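Side-chain contacts in glucose-6-phosphate isomerase (Thermus thermophilus, PDB 1ZZG), which probably catalyses the reversible isomerisation of glucose 6-phosphate to fructose 6-phosphate in glycolysis and gluconeogenesis: residues F261-L264 against H265-L269; S370-A373 against V374-M378; L381-Q384 against T385-G389. One frame throughout, in Å; residues are numbered along the deposited sequence.

Interaction 1: F261-L264 against H265-L269; sequences FVQL and HDESL
F261 and H265 stand side by side, one helical turn apart and pointing the same way, and it is H265 CB that sits over the phenyl face, 4.0 Å from the F261 ring centroid, in a CH-pi contact set toward the rim. The rings themselves are near parallel, at 30°, but slid so far that they barely overlap; H265 NE2 goes on to bond T281. Round the helix, Q263 and E267 also run alongside. With CG anti to the backbone N (chi1 165°) and the chain extended beyond, Q263 brings NE2 to 3.0 Å from E267 OE2, arriving from above the carboxylate plane. These are i to i+4 pairs of helix 257-269, which carries E267, the predicted proton donor of the isomerase, up against A294 of the second subunit. R187 makes a salt bridge to the same OE2. A leucine at Q263 has no side-chain N-H to offer, and E267 OE2, left with R187, would probably be set freer to turn. S268 folds OG back onto L264 O at 2.7 Å, in the carbonyl plane, while its backbone N reaches that oxygen only weakly, at 3.4 Å. R187 NE bonds S268 OG too, linking the serine with E267.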
# COMPACT_ATOMS: atom_id res chain seq x y z
N PHE A 261 -10.44 1.74 -1.23
CA PHE A 261 -11.45 0.72 -1.51
C PHE A 261 -11.43 -0.40 -0.48
O PHE A 261 -12.48 -0.92 -0.09
CB PHE A 261 -11.26 0.11 -2.90
CG PHE A 261 -12.22 -1.01 -3.18
CD1 PHE A 261 -13.58 -0.76 -3.37
CD2 PHE A 261 -11.78 -2.33 -3.17
CE1 PHE A 261 -14.49 -1.80 -3.53
CE2 PHE A 261 -12.68 -3.39 -3.34
CZ PHE A 261 -14.04 -3.12 -3.52
N VAL A 262 -10.23 -0.78 -0.05
CA VAL A 262 -10.10 -1.83 0.95
C VAL A 262 -10.87 -1.47 2.23
O VAL A 262 -11.57 -2.32 2.78
CB VAL A 262 -8.61 -2.12 1.25
CG1 VAL A 262 -8.50 -3.09 2.42
CG2 VAL A 262 -7.96 -2.74 0.02
N GLN A 263 -10.74 -0.23 2.70
CA GLN A 263 -11.49 0.16 3.89
C GLN A 263 -12.98 0.17 3.58
O GLN A 263 -13.80 -0.30 4.37
CB GLN A 263 -11.12 1.56 4.40
CG GLN A 263 -12.16 2.07 5.40
CD GLN A 263 -11.84 3.40 6.04
OE1 GLN A 263 -11.27 4.29 5.40
NE2 GLN A 263 -12.23 3.57 7.30
N LEU A 264 -13.34 0.74 2.43
CA LEU A 264 -14.74 0.80 2.04
C LEU A 264 -15.37 -0.59 2.02
O LEU A 264 -16.42 -0.83 2.61
CB LEU A 264 -14.88 1.42 0.64
CG LEU A 264 -16.32 1.39 0.09
CD1 LEU A 264 -17.21 2.30 0.94
CD2 LEU A 264 -16.34 1.83 -1.36
N HIS A 265 -14.70 -1.52 1.34
CA HIS A 265 -15.20 -2.88 1.21
C HIS A 265 -15.18 -3.68 2.52
O HIS A 265 -16.21 -4.18 2.97
CB HIS A 265 -14.39 -3.63 0.15
CG HIS A 265 -14.86 -5.02 -0.10
ND1 HIS A 265 -15.96 -5.31 -0.89
CD2 HIS A 265 -14.41 -6.22 0.35
CE1 HIS A 265 -16.15 -6.62 -0.92
NE2 HIS A 265 -15.23 -7.19 -0.17
N ASP A 266 -13.99 -3.80 3.11
CA ASP A 266 -13.78 -4.54 4.36
C ASP A 266 -14.63 -4.08 5.54
O ASP A 266 -15.35 -4.86 6.15
CB ASP A 266 -12.31 -4.46 4.77
CG ASP A 266 -11.41 -5.39 3.98
OD1 ASP A 266 -11.83 -5.89 2.91
OD2 ASP A 266 -10.26 -5.61 4.43
N GLU A 267 -14.53 -2.80 5.88
CA GLU A 267 -15.26 -2.26 7.02
C GLU A 267 -16.77 -2.27 6.84
O GLU A 267 -17.51 -2.42 7.81
CB GLU A 267 -14.77 -0.84 7.32
CG GLU A 267 -14.72 -0.53 8.80
CD GLU A 267 -13.94 0.74 9.11
OE1 GLU A 267 -13.00 0.67 9.93
OE2 GLU A 267 -14.27 1.81 8.55
N SER A 268 -17.23 -2.12 5.60
CA SER A 268 -18.67 -2.11 5.33
C SER A 268 -19.31 -3.50 5.33
O SER A 268 -20.36 -3.71 5.95
CB SER A 268 -18.96 -1.45 3.98
OG SER A 268 -18.59 -0.08 3.97
N LEU A 269 -18.67 -4.45 4.65
CA LEU A 269 -19.22 -5.79 4.51
C LEU A 269 -18.67 -6.91 5.40
O LEU A 269 -19.21 -8.02 5.41
CB LEU A 269 -19.13 -6.18 3.03
CG LEU A 269 -19.74 -5.09 2.12
CD1 LEU A 269 -19.47 -5.40 0.64
CD2 LEU A 269 -21.23 -4.99 2.39

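Interaction 2: S370-A373 against V374-M378; sequences SPYA and VGWLM
S370 O takes the amide N-H of V374 at 2.8 Å, opening the first turn of helix 371-391. S370 is the N-cap: its OG accepts from A373 N at 3.3 Å in a fairly straight bond (165°) and is also hydrogen-bonded to E368. S370 O also has V374 CG2 beside it, 3.3 Å away, since that methyl lies next to the valine's own backbone N. P371 comes next, the first helical residue, and its O receives G375 N at 2.7 Å. Y372 then makes the main side-chain contact. Both it and W376 have CG anti to the backbone N, which sends the two rings out alongside one another, but the planes stand at 82°, so the six-membered edge of W376 is turned toward the tyrosine face in an offset edge-to-face pair. The nearest ring carbons are Y372 CE2 and W376 CE3, 4.0 Å apart, and Y372 OH comes up at the indole edge, near its plane, 3.7 Å from CZ3 of W376. A373 closes the segment by accepting L377 N at 2.9 Å through its O, with W376 CB resting 3.3 Å from that A373 O. Outside, K215 of helix 206-221 touches both aromatic residues, P371 and V374 lie on F88 of helix 79-88, and L377 and M378 face L257 of helix 257-269.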
# COMPACT_ATOMS: atom_id res chain seq x y z
N SER A 370 -9.08 11.32 -14.36
CA SER A 370 -9.49 12.71 -14.15
C SER A 370 -10.46 12.80 -12.98
O SER A 370 -11.06 11.79 -12.58
CB SER A 370 -10.18 13.24 -15.41
OG SER A 370 -11.32 12.46 -15.74
N PRO A 371 -10.63 14.00 -12.40
CA PRO A 371 -11.55 14.16 -11.28
C PRO A 371 -12.93 13.60 -11.63
O PRO A 371 -13.55 12.88 -10.85
CB PRO A 371 -11.57 15.68 -11.07
CG PRO A 371 -10.18 16.09 -11.48
CD PRO A 371 -9.97 15.28 -12.73
N TYR A 372 -13.40 13.92 -12.84
CA TYR A 372 -14.70 13.47 -13.33
C TYR A 372 -14.80 11.94 -13.32
O TYR A 372 -15.70 11.36 -12.71
CB TYR A 372 -14.93 14.01 -14.74
CG TYR A 372 -16.26 13.65 -15.37
CD1 TYR A 372 -17.43 14.34 -15.04
CD2 TYR A 372 -16.35 12.63 -16.32
CE1 TYR A 372 -18.65 14.02 -15.65
CE2 TYR A 372 -17.57 12.30 -16.93
CZ TYR A 372 -18.71 13.00 -16.59
OH TYR A 372 -19.90 12.68 -17.20
N ALA A 373 -13.85 11.29 -13.99
CA ALA A 373 -13.83 9.83 -14.07
C ALA A 373 -13.61 9.14 -12.72
O ALA A 373 -14.23 8.11 -12.43
CB ALA A 373 -12.75 9.37 -15.07
N VAL A 374 -12.73 9.69 -11.90
CA VAL A 374 -12.44 9.09 -10.60
C VAL A 374 -13.59 9.34 -9.61
O VAL A 374 -13.92 8.47 -8.81
CB VAL A 374 -11.10 9.61 -10.03
CG1 VAL A 374 -10.87 9.08 -8.62
CG2 VAL A 374 -9.95 9.17 -10.97
N GLY A 375 -14.20 10.52 -9.69
CA GLY A 375 -15.33 10.82 -8.82
C GLY A 375 -16.45 9.84 -9.15
O GLY A 375 -17.18 9.37 -8.28
N TRP A 376 -16.57 9.53 -10.44
CA TRP A 376 -17.56 8.59 -10.91
C TRP A 376 -17.23 7.21 -10.33
O TRP A 376 -18.08 6.56 -9.72
CB TRP A 376 -17.53 8.53 -12.45
CG TRP A 376 -18.66 7.75 -13.07
CD1 TRP A 376 -19.22 6.59 -12.61
CD2 TRP A 376 -19.33 8.05 -14.31
NE1 TRP A 376 -20.20 6.15 -13.48
CE2 TRP A 376 -20.28 7.03 -14.53
CE3 TRP A 376 -19.22 9.08 -15.25
CZ2 TRP A 376 -21.12 7.01 -15.65
CZ3 TRP A 376 -20.06 9.06 -16.37
CH2 TRP A 376 -20.99 8.03 -16.56
N LEU A 377 -15.98 6.77 -10.49
CA LEU A 377 -15.56 5.47 -9.98
C LEU A 377 -15.77 5.31 -8.47
O LEU A 377 -16.33 4.32 -8.01
CB LEU A 377 -14.08 5.21 -10.32
CG LEU A 377 -13.48 3.91 -9.76
CD1 LEU A 377 -14.32 2.71 -10.21
CD2 LEU A 377 -12.04 3.76 -10.25
N MET A 378 -15.31 6.29 -7.69
CA MET A 378 -15.47 6.23 -6.25
C MET A 378 -16.93 6.16 -5.81
O MET A 378 -17.30 5.35 -4.95
CB MET A 378 -14.77 7.43 -5.60
CG MET A 378 -13.25 7.37 -5.72
SD MET A 378 -12.41 8.80 -4.99
CE MET A 378 -12.54 8.41 -3.24

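Interaction 3: L381-Q384 against T385-G389; sequences LMWQ and TAFLG
W383 and F387 form the tight side of this turn. W383 CE3 lies 3.5 Å from F387 CZ, yet the rings neither stack nor meet edge to face; their planes are inclined at 36° and the side chains cross obliquely. In both residues CG is anti to the carbonyl carbon and beside the backbone N (chi1 -85° in W383, -72° in F387), which for F387 lays the ring back over the preceding turn, with CD2 3.2 Å from W383 O. That oxygen also accepts the backbone N-H of F387, while the indole NE1 is held by N217. T385 is gripped just as closely: its N and its OG1 both donate to L381 O, from opposite faces of the carbonyl, with OG1 at 2.8 Å from that oxygen. A threonine hydroxyl returned to the carbonyl four residues back is a familiar way of burying it inside a helix. Toward Q384 the fit is looser and a water steps in. Q384 NE2 gives its N-H to the water at 2.9 Å, and the water donates in turn to T385 OG1 at 3.0 Å, so the hydroxyl acts as donor and acceptor at once. Q384 OE1 bonds T232, while farther back along the side chain Q384 CG only brushes L388 CD1, at 4.1 Å. Helix 20-32 covers W383 and F387 through L30, helix 228-238 meets Q384 and L388 through L236, and helix 257-269 lies along T385 and L388.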
# COMPACT_ATOMS: atom_id res chain seq x y z
N LEU A 381 -18.39 2.76 -6.58
CA LEU A 381 -18.01 1.74 -5.62
C LEU A 381 -18.77 1.86 -4.31
O LEU A 381 -19.08 0.85 -3.67
CB LEU A 381 -16.50 1.79 -5.38
CG LEU A 381 -15.71 1.37 -6.63
CD1 LEU A 381 -14.24 1.68 -6.46
CD2 LEU A 381 -15.92 -0.12 -6.89
N MET A 382 -19.08 3.08 -3.91
CA MET A 382 -19.84 3.26 -2.68
C MET A 382 -21.24 2.68 -2.89
O MET A 382 -21.78 2.04 -1.98
CB MET A 382 -19.89 4.74 -2.29
CG MET A 382 -18.56 5.23 -1.72
SD MET A 382 -18.54 6.92 -1.06
CE MET A 382 -18.00 7.84 -2.50
N TRP A 383 -21.82 2.88 -4.07
CA TRP A 383 -23.15 2.33 -4.36
C TRP A 383 -23.05 0.81 -4.39
O TRP A 383 -23.89 0.11 -3.82
CB TRP A 383 -23.67 2.81 -5.72
CG TRP A 383 -24.34 4.13 -5.67
CD1 TRP A 383 -23.83 5.34 -6.05
CD2 TRP A 383 -25.69 4.39 -5.23
NE1 TRP A 383 -24.77 6.33 -5.88
CE2 TRP A 383 -25.92 5.78 -5.38
CE3 TRP A 383 -26.72 3.58 -4.73
CZ2 TRP A 383 -27.14 6.37 -5.05
CZ3 TRP A 383 -27.94 4.18 -4.40
CH2 TRP A 383 -28.14 5.56 -4.57
N GLN A 384 -22.03 0.30 -5.09
CA GLN A 384 -21.81 -1.14 -5.18
C GLN A 384 -21.80 -1.72 -3.78
O GLN A 384 -22.47 -2.71 -3.50
CB GLN A 384 -20.46 -1.41 -5.84
CG GLN A 384 -19.94 -2.83 -5.64
CD GLN A 384 -18.56 -3.01 -6.25
OE1 GLN A 384 -18.40 -2.94 -7.47
NE2 GLN A 384 -17.56 -3.25 -5.41
N THR A 385 -21.05 -1.08 -2.89
CA THR A 385 -20.93 -1.53 -1.51
C THR A 385 -22.26 -1.46 -0.76
O THR A 385 -22.62 -2.39 -0.03
CB THR A 385 -19.86 -0.71 -0.77
OG1 THR A 385 -18.61 -0.83 -1.46
CG2 THR A 385 -19.70 -1.20 0.66
N ALA A 386 -23.01 -0.37 -0.93
CA ALA A 386 -24.29 -0.24 -0.25
C ALA A 386 -25.27 -1.31 -0.76
O ALA A 386 -26.00 -1.91 0.03
CB ALA A 386 -24.88 1.17 -0.47
N PHE A 387 -25.28 -1.56 -2.07
CA PHE A 387 -26.16 -2.59 -2.62
C PHE A 387 -25.80 -3.95 -2.02
O PHE A 387 -26.68 -4.75 -1.66
CB PHE A 387 -26.05 -2.66 -4.15
CG PHE A 387 -26.69 -1.50 -4.88
CD1 PHE A 387 -27.93 -1.00 -4.48
CD2 PHE A 387 -26.06 -0.93 -5.99
CE1 PHE A 387 -28.54 0.06 -5.17
CE2 PHE A 387 -26.66 0.13 -6.69
CZ PHE A 387 -27.91 0.62 -6.28
N LEU A 388 -24.50 -4.23 -1.92
CA LEU A 388 -24.03 -5.49 -1.34
C LEU A 388 -24.46 -5.60 0.12
O LEU A 388 -24.68 -6.71 0.63
CB LEU A 388 -22.51 -5.60 -1.45
CG LEU A 388 -22.02 -6.02 -2.84
CD1 LEU A 388 -20.50 -5.91 -2.94
CD2 LEU A 388 -22.49 -7.45 -3.09
N GLY A 389 -24.59 -4.47 0.80
CA GLY A 389 -25.02 -4.50 2.19
C GLY A 389 -26.41 -5.12 2.27
O GLY A 389 -26.73 -5.84 3.23
O HOH W 1 -17.67 -3.51 -2.57

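Each contact joins successive turns of one helix, so none closes a long loop; along the chain they follow in series, without nesting or crossing. Interaction 1 comes first, on helix 257-269. The chain then runs through strands 278-287, 306-313 and 360-366 of the mixed sheet before interaction 2 starts helix 371-391, and interaction 3 follows farther along that same helix. Interactions 1 and 3 touch where the two helices pack: S268 CB is 3.4 Å from T385 CG2, and L269 CD1 is 3.7 Å from L388 CB. Interaction 2 stays about 5 Å from interaction 1 at the nearest atoms, although its M378 reaches W260, the residue just before interaction 1.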